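Obscurin (PDB 2YZ8) is a giant muscle protein with signalling domains that probably helps organise the sarcomere, this immunoglobulin-like module being one link in its long chain. Local coordinates at residues 8-16 against 78-86; 21-32 against 61-72. All coordinates share one frame; numbering follows the deposited sequence.

Contact 1: 8-16 against 78-86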
loop_
_atom_site.group_PDB
_atom_site.type_symbol
_atom_site.label_atom_id
_atom_site.label_comp_id
_atom_site.label_asym_id
_atom_site.label_seq_id
_atom_site.Cartn_x
_atom_site.Cartn_y
_atom_site.Cartn_z
ATOM N N PRO A 8 3.692 -11.585 -19.142
ATOM C CA PRO A 8 3.297 -11.768 -17.746
ATOM C C PRO A 8 3.446 -10.480 -16.935
ATOM O O PRO A 8 4.449 -9.775 -17.067
ATOM C CB PRO A 8 4.264 -12.846 -17.245
ATOM C CG PRO A 8 5.424 -12.800 -18.188
ATOM C CD PRO A 8 4.840 -12.432 -19.512
ATOM N N VAL A 9 2.450 -10.188 -16.101
ATOM C CA VAL A 9 2.358 -8.905 -15.403
ATOM C C VAL A 9 3.332 -8.807 -14.224
ATOM O O VAL A 9 3.358 -9.675 -13.348
ATOM C CB VAL A 9 0.905 -8.615 -14.938
ATOM C CG1 VAL A 9 0.828 -7.307 -14.157
ATOM C CG2 VAL A 9 -0.047 -8.582 -16.136
ATOM N N ARG A 10 4.129 -7.742 -14.221
ATOM C CA ARG A 10 5.135 -7.495 -13.190
ATOM C C ARG A 10 4.928 -6.116 -12.572
ATOM O O ARG A 10 4.374 -5.222 -13.212
ATOM C CB ARG A 10 6.542 -7.564 -13.800
ATOM C CG ARG A 10 7.250 -8.924 -13.743
ATOM C CD ARG A 10 6.491 -10.043 -14.447
ATOM N NE ARG A 10 7.360 -11.156 -14.834
ATOM C CZ ARG A 10 6.974 -12.428 -14.896
ATOM N NH1 ARG A 10 5.733 -12.771 -14.570
ATOM N NH2 ARG A 10 7.834 -13.367 -15.270
ATOM N N PHE A 11 5.375 -5.941 -11.331
ATOM C CA PHE A 11 5.444 -4.606 -10.742
ATOM C C PHE A 11 6.569 -3.825 -11.406
ATOM O O PHE A 11 7.743 -4.057 -11.141
ATOM C CB PHE A 11 5.601 -4.669 -9.217
ATOM C CG PHE A 11 4.344 -5.085 -8.509
ATOM C CD1 PHE A 11 4.176 -6.396 -8.076
ATOM C CD2 PHE A 11 3.307 -4.174 -8.318
ATOM C CE1 PHE A 11 2.998 -6.794 -7.436
ATOM C CE2 PHE A 11 2.124 -4.565 -7.681
ATOM C CZ PHE A 11 1.972 -5.874 -7.239
ATOM N N GLN A 12 6.189 -2.926 -12.310
ATOM C CA GLN A 12 7.141 -2.116 -13.064
ATOM C C GLN A 12 7.806 -1.082 -12.157
ATOM O O GLN A 12 9.001 -0.811 -12.283
ATOM C CB GLN A 12 6.432 -1.431 -14.232
ATOM C CG GLN A 12 7.336 -0.564 -15.087
ATOM C CD GLN A 12 6.717 -0.236 -16.413
ATOM O OE1 GLN A 12 6.053 -1.075 -17.023
ATOM N NE2 GLN A 12 6.938 0.984 -16.883
ATOM N N GLU A 13 7.016 -0.510 -11.250
ATOM C CA GLU A 13 7.536 0.384 -10.218
ATOM C C GLU A 13 7.185 -0.170 -8.848
ATOM O O GLU A 13 6.012 -0.373 -8.523
ATOM C CB GLU A 13 6.986 1.803 -10.381
ATOM C CG GLU A 13 7.528 2.552 -11.595
ATOM N N ALA A 14 8.220 -0.418 -8.056
ATOM C CA ALA A 14 8.080 -0.976 -6.722
ATOM C C ALA A 14 7.465 0.022 -5.733
ATOM O O ALA A 14 7.555 1.232 -5.928
ATOM C CB ALA A 14 9.448 -1.452 -6.217
ATOM N N LEU A 15 6.829 -0.503 -4.688
ATOM C CA LEU A 15 6.458 0.285 -3.505
ATOM C C LEU A 15 7.675 0.961 -2.878
ATOM O O LEU A 15 8.752 0.371 -2.818
ATOM C CB LEU A 15 5.808 -0.614 -2.449
ATOM C CG LEU A 15 4.340 -0.995 -2.608
ATOM C CD1 LEU A 15 3.980 -2.078 -1.593
ATOM C CD2 LEU A 15 3.462 0.232 -2.441
ATOM N N LYS A 16 7.485 2.187 -2.400
ATOM C CA LYS A 16 8.552 2.972 -1.787
ATOM C C LYS A 16 8.325 3.103 -0.284
ATOM O O LYS A 16 7.180 3.225 0.166
ATOM C CB LYS A 16 8.614 4.368 -2.412
ATOM C CG LYS A 16 9.023 4.397 -3.880
ATOM N N TYR A 78 4.085 -3.008 4.503
ATOM C CA TYR A 78 2.967 -3.277 3.618
ATOM C C TYR A 78 3.476 -3.875 2.314
ATOM O O TYR A 78 4.612 -3.624 1.913
ATOM C CB TYR A 78 2.212 -1.988 3.317
ATOM C CG TYR A 78 1.467 -1.419 4.496
ATOM C CD1 TYR A 78 0.094 -1.647 4.649
ATOM C CD2 TYR A 78 2.119 -0.625 5.444
ATOM C CE1 TYR A 78 -0.603 -1.124 5.729
ATOM C CE2 TYR A 78 1.435 -0.096 6.521
ATOM C CZ TYR A 78 0.075 -0.348 6.658
ATOM O OH TYR A 78 -0.602 0.168 7.724
ATOM N N SER A 79 2.621 -4.653 1.649
ATOM C CA SER A 79 3.004 -5.329 0.415
ATOM C C SER A 79 1.842 -5.356 -0.560
ATOM O O SER A 79 0.680 -5.320 -0.150
ATOM C CB SER A 79 3.450 -6.760 0.700
ATOM O OG SER A 79 4.567 -6.768 1.572
ATOM N N CYS A 80 2.171 -5.417 -1.848
ATOM C CA CYS A 80 1.166 -5.576 -2.899
ATOM C C CYS A 80 1.556 -6.782 -3.732
ATOM O O CYS A 80 2.748 -7.017 -3.977
ATOM C CB CYS A 80 1.059 -4.323 -3.769
ATOM S SG CYS A 80 -0.371 -4.339 -4.900
ATOM N N SER A 81 0.557 -7.561 -4.141
ATOM C CA SER A 81 0.810 -8.804 -4.857
ATOM C C SER A 81 -0.162 -9.027 -6.001
ATOM O O SER A 81 -1.359 -8.753 -5.880
ATOM C CB SER A 81 0.753 -9.992 -3.898
ATOM O OG SER A 81 -0.564 -10.175 -3.416
ATOM N N PHE A 82 0.367 -9.516 -7.116
ATOM C CA PHE A 82 -0.462 -9.925 -8.243
ATOM C C PHE A 82 0.077 -11.238 -8.793
ATOM O O PHE A 82 1.236 -11.317 -9.217
ATOM C CB PHE A 82 -0.513 -8.855 -9.339
ATOM C CG PHE A 82 -1.382 -9.236 -10.506
ATOM C CD1 PHE A 82 -0.819 -9.712 -11.691
ATOM C CD2 PHE A 82 -2.767 -9.152 -10.412
ATOM C CE1 PHE A 82 -1.626 -10.081 -12.774
ATOM C CE2 PHE A 82 -3.582 -9.524 -11.488
ATOM C CZ PHE A 82 -3.006 -9.994 -12.668
ATOM N N GLY A 83 -0.772 -12.261 -8.777
ATOM C CA GLY A 83 -0.373 -13.599 -9.187
ATOM C C GLY A 83 0.787 -14.047 -8.323
ATOM O O GLY A 83 0.661 -14.114 -7.101
ATOM N N ASP A 84 1.926 -14.302 -8.963
ATOM C CA ASP A 84 3.152 -14.729 -8.275
ATOM C C ASP A 84 4.084 -13.569 -7.913
ATOM O O ASP A 84 5.089 -13.760 -7.229
ATOM C CB ASP A 84 3.908 -15.759 -9.128
ATOM C CG ASP A 84 4.110 -15.303 -10.581
ATOM O OD1 ASP A 84 3.532 -14.271 -11.006
ATOM O OD2 ASP A 84 4.851 -15.996 -11.311
ATOM N N GLN A 85 3.739 -12.371 -8.369
ATOM C CA GLN A 85 4.587 -11.195 -8.216
ATOM C C GLN A 85 4.220 -10.396 -6.972
ATOM O O GLN A 85 3.045 -10.261 -6.633
ATOM C CB GLN A 85 4.485 -10.302 -9.459
ATOM C CG GLN A 85 4.922 -10.972 -10.764
ATOM C CD GLN A 85 6.405 -11.322 -10.796
ATOM O OE1 GLN A 85 6.778 -12.438 -11.147
ATOM N NE2 GLN A 85 7.253 -10.371 -10.429
ATOM N N THR A 86 5.233 -9.870 -6.290
ATOM C CA THR A 86 5.007 -9.067 -5.094
ATOM C C THR A 86 5.965 -7.886 -5.030
ATOM O O THR A 86 7.055 -7.929 -5.599
ATOM C CB THR A 86 5.169 -9.893 -3.776
ATOM O OG1 THR A 86 6.562 -10.110 -3.497
ATOM C CG2 THR A 86 4.447 -11.237 -3.842
HETATM O O HOH W 1 7.286 -7.941 -10.101
#
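Arg10 and Gln85 meet as stacked flat groups: the amide plane lies 22° from the guanidinium plane, and Gln85 OE1 sits over one guanidinium face, offset to its rim, 3.6 Å from Arg10 NH1. Pro8 CG covers the opposite face. No N-H points at the amide oxygen, so this is stacking, to which Asp84 probably adds a weak attraction of charge: its OD1 stands 4.4 Å from Arg10 NH1, well out of the guanidinium plane. The second flat group, the Phe11 ring, receives the backbone of Gln85 at its edge, with Gln85 O 3.6 Å from Phe11 CE1. Its far end reaches the other strand of the hairpin, where Phe11 CZ lies 3.6 Å from Cys80 SG in an oblique sulfur-aromatic contact. Cys80 SG is anti to the backbone N (chi1 -170°), which directs the sulfur at the ring. Toward the hairpin turn Val9 CB meets Phe82 CE1 at 3.6 Å, the two side chains crossing at about a right angle; farther back along strand 76-82, Leu15 CD1 rests 3.8 Å from Cys80 N. A water accepts a hydrogen bond from Phe11 N at 3.0 Å and another from Gln85 NE2 whose length is doubtfully short. A type II' turn from Phe82 to Gln85 closes the hairpin of strands 76-82 and 85-94. The contact illustrates how the N-terminal segment of an immunoglobulin sandwich covers the side between its two sheets: without direct hydrogen bonds, the segments depend on close packing, the Gln85 side chain included, while the Arg10 and Asp84 charges lie at the exposed margin.

Contact 2: 21-32 against 61-72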
loop_
_atom_site.group_PDB
_atom_site.type_symbol
_atom_site.label_atom_id
_atom_site.label_comp_id
_atom_site.label_asym_id
_atom_site.label_seq_id
_atom_site.Cartn_x
_atom_site.Cartn_y
_atom_site.Cartn_z
ATOM N N LEU A 21 3.433 11.828 9.058
ATOM C CA LEU A 21 2.975 12.288 10.371
ATOM C C LEU A 21 1.754 11.509 10.854
ATOM O O LEU A 21 0.914 11.092 10.054
ATOM C CB LEU A 21 2.639 13.787 10.349
ATOM C CG LEU A 21 3.711 14.887 10.462
ATOM C CD1 LEU A 21 4.709 14.621 11.596
ATOM C CD2 LEU A 21 4.444 15.116 9.141
ATOM N N GLU A 22 1.668 11.332 12.169
ATOM C CA GLU A 22 0.494 10.777 12.840
ATOM C C GLU A 22 -0.755 11.602 12.504
ATOM O O GLU A 22 -0.675 12.824 12.360
ATOM C CB GLU A 22 0.732 10.793 14.353
ATOM C CG GLU A 22 -0.240 9.961 15.179
ATOM C CD GLU A 22 -0.049 10.138 16.682
ATOM O OE1 GLU A 22 0.756 10.999 17.105
ATOM O OE2 GLU A 22 -0.717 9.409 17.447
ATOM N N GLY A 23 -1.896 10.930 12.366
ATOM C CA GLY A 23 -3.178 11.606 12.162
ATOM C C GLY A 23 -3.589 11.857 10.722
ATOM O O GLY A 23 -4.765 12.114 10.445
ATOM N N GLY A 24 -2.632 11.780 9.800
ATOM C CA GLY A 24 -2.900 12.073 8.396
ATOM C C GLY A 24 -3.496 10.907 7.630
ATOM O O GLY A 24 -4.294 10.133 8.163
ATOM N N ALA A 25 -3.120 10.807 6.361
ATOM C CA ALA A 25 -3.426 9.647 5.541
ATOM C C ALA A 25 -2.156 9.264 4.803
ATOM O O ALA A 25 -1.446 10.127 4.289
ATOM C CB ALA A 25 -4.547 9.955 4.561
ATOM N N ALA A 26 -1.859 7.970 4.777
ATOM C CA ALA A 26 -0.706 7.462 4.047
ATOM C C ALA A 26 -1.166 6.925 2.699
ATOM O O ALA A 26 -2.093 6.121 2.641
ATOM C CB ALA A 26 -0.019 6.373 4.846
ATOM N N THR A 27 -0.533 7.382 1.622
ATOM C CA THR A 27 -0.818 6.851 0.289
ATOM C C THR A 27 0.359 6.040 -0.242
ATOM O O THR A 27 1.394 6.600 -0.611
ATOM C CB THR A 27 -1.196 7.955 -0.720
ATOM O OG1 THR A 27 -2.330 8.681 -0.235
ATOM C CG2 THR A 27 -1.544 7.341 -2.065
ATOM N N LEU A 28 0.184 4.722 -0.273
ATOM C CA LEU A 28 1.190 3.807 -0.804
ATOM C C LEU A 28 0.902 3.530 -2.274
ATOM O O LEU A 28 -0.195 3.087 -2.628
ATOM C CB LEU A 28 1.204 2.506 -0.001
ATOM C CG LEU A 28 1.819 2.569 1.400
ATOM C CD1 LEU A 28 1.146 3.602 2.299
ATOM C CD2 LEU A 28 1.730 1.205 2.034
ATOM N N ARG A 29 1.890 3.796 -3.125
ATOM C CA ARG A 29 1.701 3.703 -4.574
ATOM C C ARG A 29 2.707 2.770 -5.237
ATOM O O ARG A 29 3.898 2.803 -4.920
ATOM C CB ARG A 29 1.822 5.085 -5.217
ATOM C CG ARG A 29 0.728 6.072 -4.854
ATOM C CD ARG A 29 0.964 7.387 -5.573
ATOM N NE ARG A 29 -0.140 8.329 -5.409
ATOM C CZ ARG A 29 -0.184 9.288 -4.488
ATOM N NH1 ARG A 29 -1.233 10.095 -4.426
ATOM N NH2 ARG A 29 0.814 9.441 -3.622
ATOM N N CYS A 30 2.221 1.951 -6.167
ATOM C CA CYS A 30 3.090 1.170 -7.044
ATOM C C CYS A 30 2.475 1.055 -8.436
ATOM O O CYS A 30 1.344 1.498 -8.661
ATOM C CB CYS A 30 3.418 -0.209 -6.450
ATOM S SG CYS A 30 1.994 -1.281 -6.149
ATOM N N VAL A 31 3.225 0.484 -9.376
ATOM C CA VAL A 31 2.795 0.443 -10.778
ATOM C C VAL A 31 3.027 -0.931 -11.406
ATOM O O VAL A 31 4.094 -1.526 -11.236
ATOM C CB VAL A 31 3.526 1.522 -11.624
ATOM C CG1 VAL A 31 3.025 1.519 -13.059
ATOM C CG2 VAL A 31 3.354 2.912 -11.017
ATOM N N LEU A 32 2.021 -1.424 -12.125
ATOM C CA LEU A 32 2.110 -2.685 -12.865
ATOM C C LEU A 32 2.602 -2.451 -14.296
ATOM O O LEU A 32 2.535 -1.329 -14.805
ATOM C CB LEU A 32 0.731 -3.360 -12.926
ATOM C CG LEU A 32 0.055 -3.823 -11.636
ATOM C CD1 LEU A 32 -1.459 -3.983 -11.864
ATOM C CD2 LEU A 32 0.675 -5.108 -11.107
ATOM N N ALA A 61 -2.730 1.138 -14.670
ATOM C CA ALA A 61 -1.645 0.345 -14.095
ATOM C C ALA A 61 -1.159 0.894 -12.745
ATOM O O ALA A 61 -0.387 0.226 -12.038
ATOM C CB ALA A 61 -0.494 0.251 -15.078
HETATM N N MSE A 62 -1.609 2.096 -12.389
HETATM C CA MSE A 62 -1.262 2.706 -11.102
HETATM C C MSE A 62 -2.114 2.110 -9.982
HETATM O O MSE A 62 -3.352 2.088 -10.058
HETATM C CB MSE A 62 -1.440 4.230 -11.122
HETATM C CG MSE A 62 -1.222 4.924 -12.467
HETATM SE SE MSE A 62 0.572 5.610 -12.844
HETATM C CE MSE A 62 0.123 6.727 -14.354
ATOM N N LEU A 63 -1.439 1.649 -8.935
ATOM C CA LEU A 63 -2.086 1.062 -7.769
ATOM C C LEU A 63 -1.838 1.927 -6.541
ATOM O O LEU A 63 -0.750 2.470 -6.360
ATOM C CB LEU A 63 -1.556 -0.353 -7.518
ATOM C CG LEU A 63 -1.809 -1.398 -8.608
ATOM C CD1 LEU A 63 -0.974 -2.629 -8.322
ATOM C CD2 LEU A 63 -3.288 -1.745 -8.715
ATOM N N GLU A 64 -2.854 2.037 -5.695
ATOM C CA GLU A 64 -2.809 2.956 -4.570
ATOM C C GLU A 64 -3.523 2.354 -3.355
ATOM O O GLU A 64 -4.643 1.845 -3.472
ATOM C CB GLU A 64 -3.466 4.268 -4.999
ATOM C CG GLU A 64 -3.488 5.371 -3.965
ATOM C CD GLU A 64 -4.220 6.612 -4.454
ATOM O OE1 GLU A 64 -4.761 7.355 -3.611
ATOM O OE2 GLU A 64 -4.257 6.846 -5.681
ATOM N N LEU A 65 -2.860 2.407 -2.201
ATOM C CA LEU A 65 -3.477 2.055 -0.919
ATOM C C LEU A 65 -3.480 3.276 -0.012
ATOM O O LEU A 65 -2.429 3.857 0.277
ATOM C CB LEU A 65 -2.742 0.896 -0.220
ATOM C CG LEU A 65 -3.156 0.580 1.229
ATOM C CD1 LEU A 65 -4.493 -0.160 1.288
ATOM C CD2 LEU A 65 -2.074 -0.202 1.973
ATOM N N VAL A 66 -4.668 3.656 0.434
ATOM C CA VAL A 66 -4.815 4.768 1.349
ATOM C C VAL A 66 -5.067 4.203 2.741
ATOM O O VAL A 66 -5.990 3.417 2.950
ATOM C CB VAL A 66 -5.945 5.740 0.907
ATOM C CG1 VAL A 66 -5.988 6.964 1.808
ATOM C CG2 VAL A 66 -5.733 6.171 -0.537
ATOM N N VAL A 67 -4.203 4.583 3.675
ATOM C CA VAL A 67 -4.345 4.211 5.076
ATOM C C VAL A 67 -4.806 5.465 5.802
ATOM O O VAL A 67 -4.023 6.392 5.999
ATOM C CB VAL A 67 -3.003 3.722 5.678
ATOM C CG1 VAL A 67 -3.223 3.125 7.062
ATOM C CG2 VAL A 67 -2.335 2.706 4.762
ATOM N N ARG A 68 -6.079 5.499 6.177
ATOM C CA ARG A 68 -6.671 6.684 6.787
ATOM C C ARG A 68 -6.483 6.690 8.305
ATOM O O ARG A 68 -6.179 5.652 8.900
ATOM C CB ARG A 68 -8.147 6.796 6.403
ATOM C CG ARG A 68 -8.352 7.196 4.946
ATOM C CD ARG A 68 -9.797 7.073 4.509
ATOM N NE ARG A 68 -10.151 5.688 4.212
ATOM C CZ ARG A 68 -11.100 5.319 3.361
ATOM N NH1 ARG A 68 -11.800 6.226 2.693
ATOM N NH2 ARG A 68 -11.342 4.032 3.169
ATOM N N ASN A 69 -6.652 7.865 8.914
ATOM C CA ASN A 69 -6.482 8.057 10.363
ATOM C C ASN A 69 -5.221 7.379 10.918
ATOM O O ASN A 69 -5.298 6.525 11.812
ATOM C CB ASN A 69 -7.734 7.599 11.129
ATOM C CG ASN A 69 -8.978 8.404 10.770
ATOM O OD1 ASN A 69 -9.342 8.530 9.600
ATOM N ND2 ASN A 69 -9.648 8.940 11.786
ATOM N N LEU A 70 -4.064 7.767 10.382
ATOM C CA LEU A 70 -2.795 7.147 10.761
ATOM C C LEU A 70 -2.501 7.219 12.255
ATOM O O LEU A 70 -2.524 8.299 12.858
ATOM C CB LEU A 70 -1.621 7.747 9.982
ATOM C CG LEU A 70 -1.180 7.066 8.685
ATOM C CD1 LEU A 70 0.076 7.750 8.201
ATOM C CD2 LEU A 70 -0.920 5.574 8.879
ATOM N N ARG A 71 -2.239 6.047 12.825
ATOM C CA ARG A 71 -1.807 5.890 14.204
ATOM C C ARG A 71 -0.432 5.224 14.146
ATOM O O ARG A 71 -0.101 4.620 13.126
ATOM C CB ARG A 71 -2.772 4.967 14.943
ATOM C CG ARG A 71 -4.226 5.406 14.988
ATOM C CD ARG A 71 -5.111 4.211 15.317
ATOM N NE ARG A 71 -5.022 3.183 14.277
ATOM C CZ ARG A 71 -5.351 1.903 14.442
ATOM N NH1 ARG A 71 -5.792 1.462 15.613
ATOM N NH2 ARG A 71 -5.232 1.059 13.427
ATOM N N PRO A 72 0.372 5.312 15.232
ATOM C CA PRO A 72 1.649 4.580 15.246
ATOM C C PRO A 72 1.514 3.065 15.012
ATOM O O PRO A 72 2.410 2.458 14.426
ATOM C CB PRO A 72 2.205 4.848 16.652
ATOM C CG PRO A 72 1.532 6.096 17.110
ATOM C CD PRO A 72 0.167 6.085 16.475
HETATM O O HOH W 2 -7.173 10.216 7.111
HETATM O O HOH W 3 -4.655 9.615 -2.105
#
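Gly24 O takes two hydrogen bonds, one from Leu70 N at 3.3 Å and one from a water that accepts from Asn69 N. Leu70 N stands 43° out of the carbonyl plane, yet its N-H points almost straight at the oxygen. One step back, Gly23 N, in the type II turn from Leu21 to Gly24, makes the shortest direct hydrogen bond between the segments, 2.7 Å to Leu70 O. Glu22 reaches past this pair, its CG anti to the backbone N (chi1 -166°) and its chain extended, so that OE2 comes 3.6 Å from Pro72 CD. Replacing Glu22 with an alanine would probably leave Pro72 CD without this neighbour and uncover Leu70 O, beside which the glutamate CG now lies. Leu70 CD1 packs on Ala26 CB at 3.6 Å. Beyond it strands 26-32 and 62-67 run antiparallel, Ala26, Leu28 and Cys30 forming hydrogen-bonded pairs with Val67, Leu65 and Leu63. On the face carrying Thr27, Arg29 and Glu64, the Thr27 methyl CG2 lies 3.4 Å above the centre of the Arg29 guanidinium and 3.4 Å from Glu64 CG, while a water joins Thr27 OG1 to Glu64 OE1. Arg29 NE and Glu64 OE2, 4.4 Å apart, probably attract by charge alone. On the inner face Leu28 and Leu65 lie side by side, and Leu32 CG meets Leu63 CD1 at 3.7 Å. These are the central antiparallel pair in one sheet of the immunoglobulin I-set sandwich, with 11-13 beyond strand 26-32 and 54-59 beyond strand 62-67; Leu28 and Leu65 pack on Tyr78 of the facing sheet.

How the contacts relate
The two contacts, with centres about 16 Å apart, show how a beta sandwich is built from pairing within a sheet and packing between sheets. Along the chain the order is 8-16, 21-32, 61-72, 78-86, so contact 1 brackets contact 2. Contact 2 forms the middle of the four-stranded sheet; contact 1 lays the N-terminal segment, with Phe11 of edge strand 11-13, against strands 76-82 and 85-94 of the other. They touch where Glu13 O probably accepts a hydrogen bond from Val31 N and where Leu15 CD2 lies 3.6 Å from Arg29 O. Cys30 and Cys80 face each other across the core, yet their SG atoms are 4.1 Å apart and form no disulfide, leaving packing to join the sheets there.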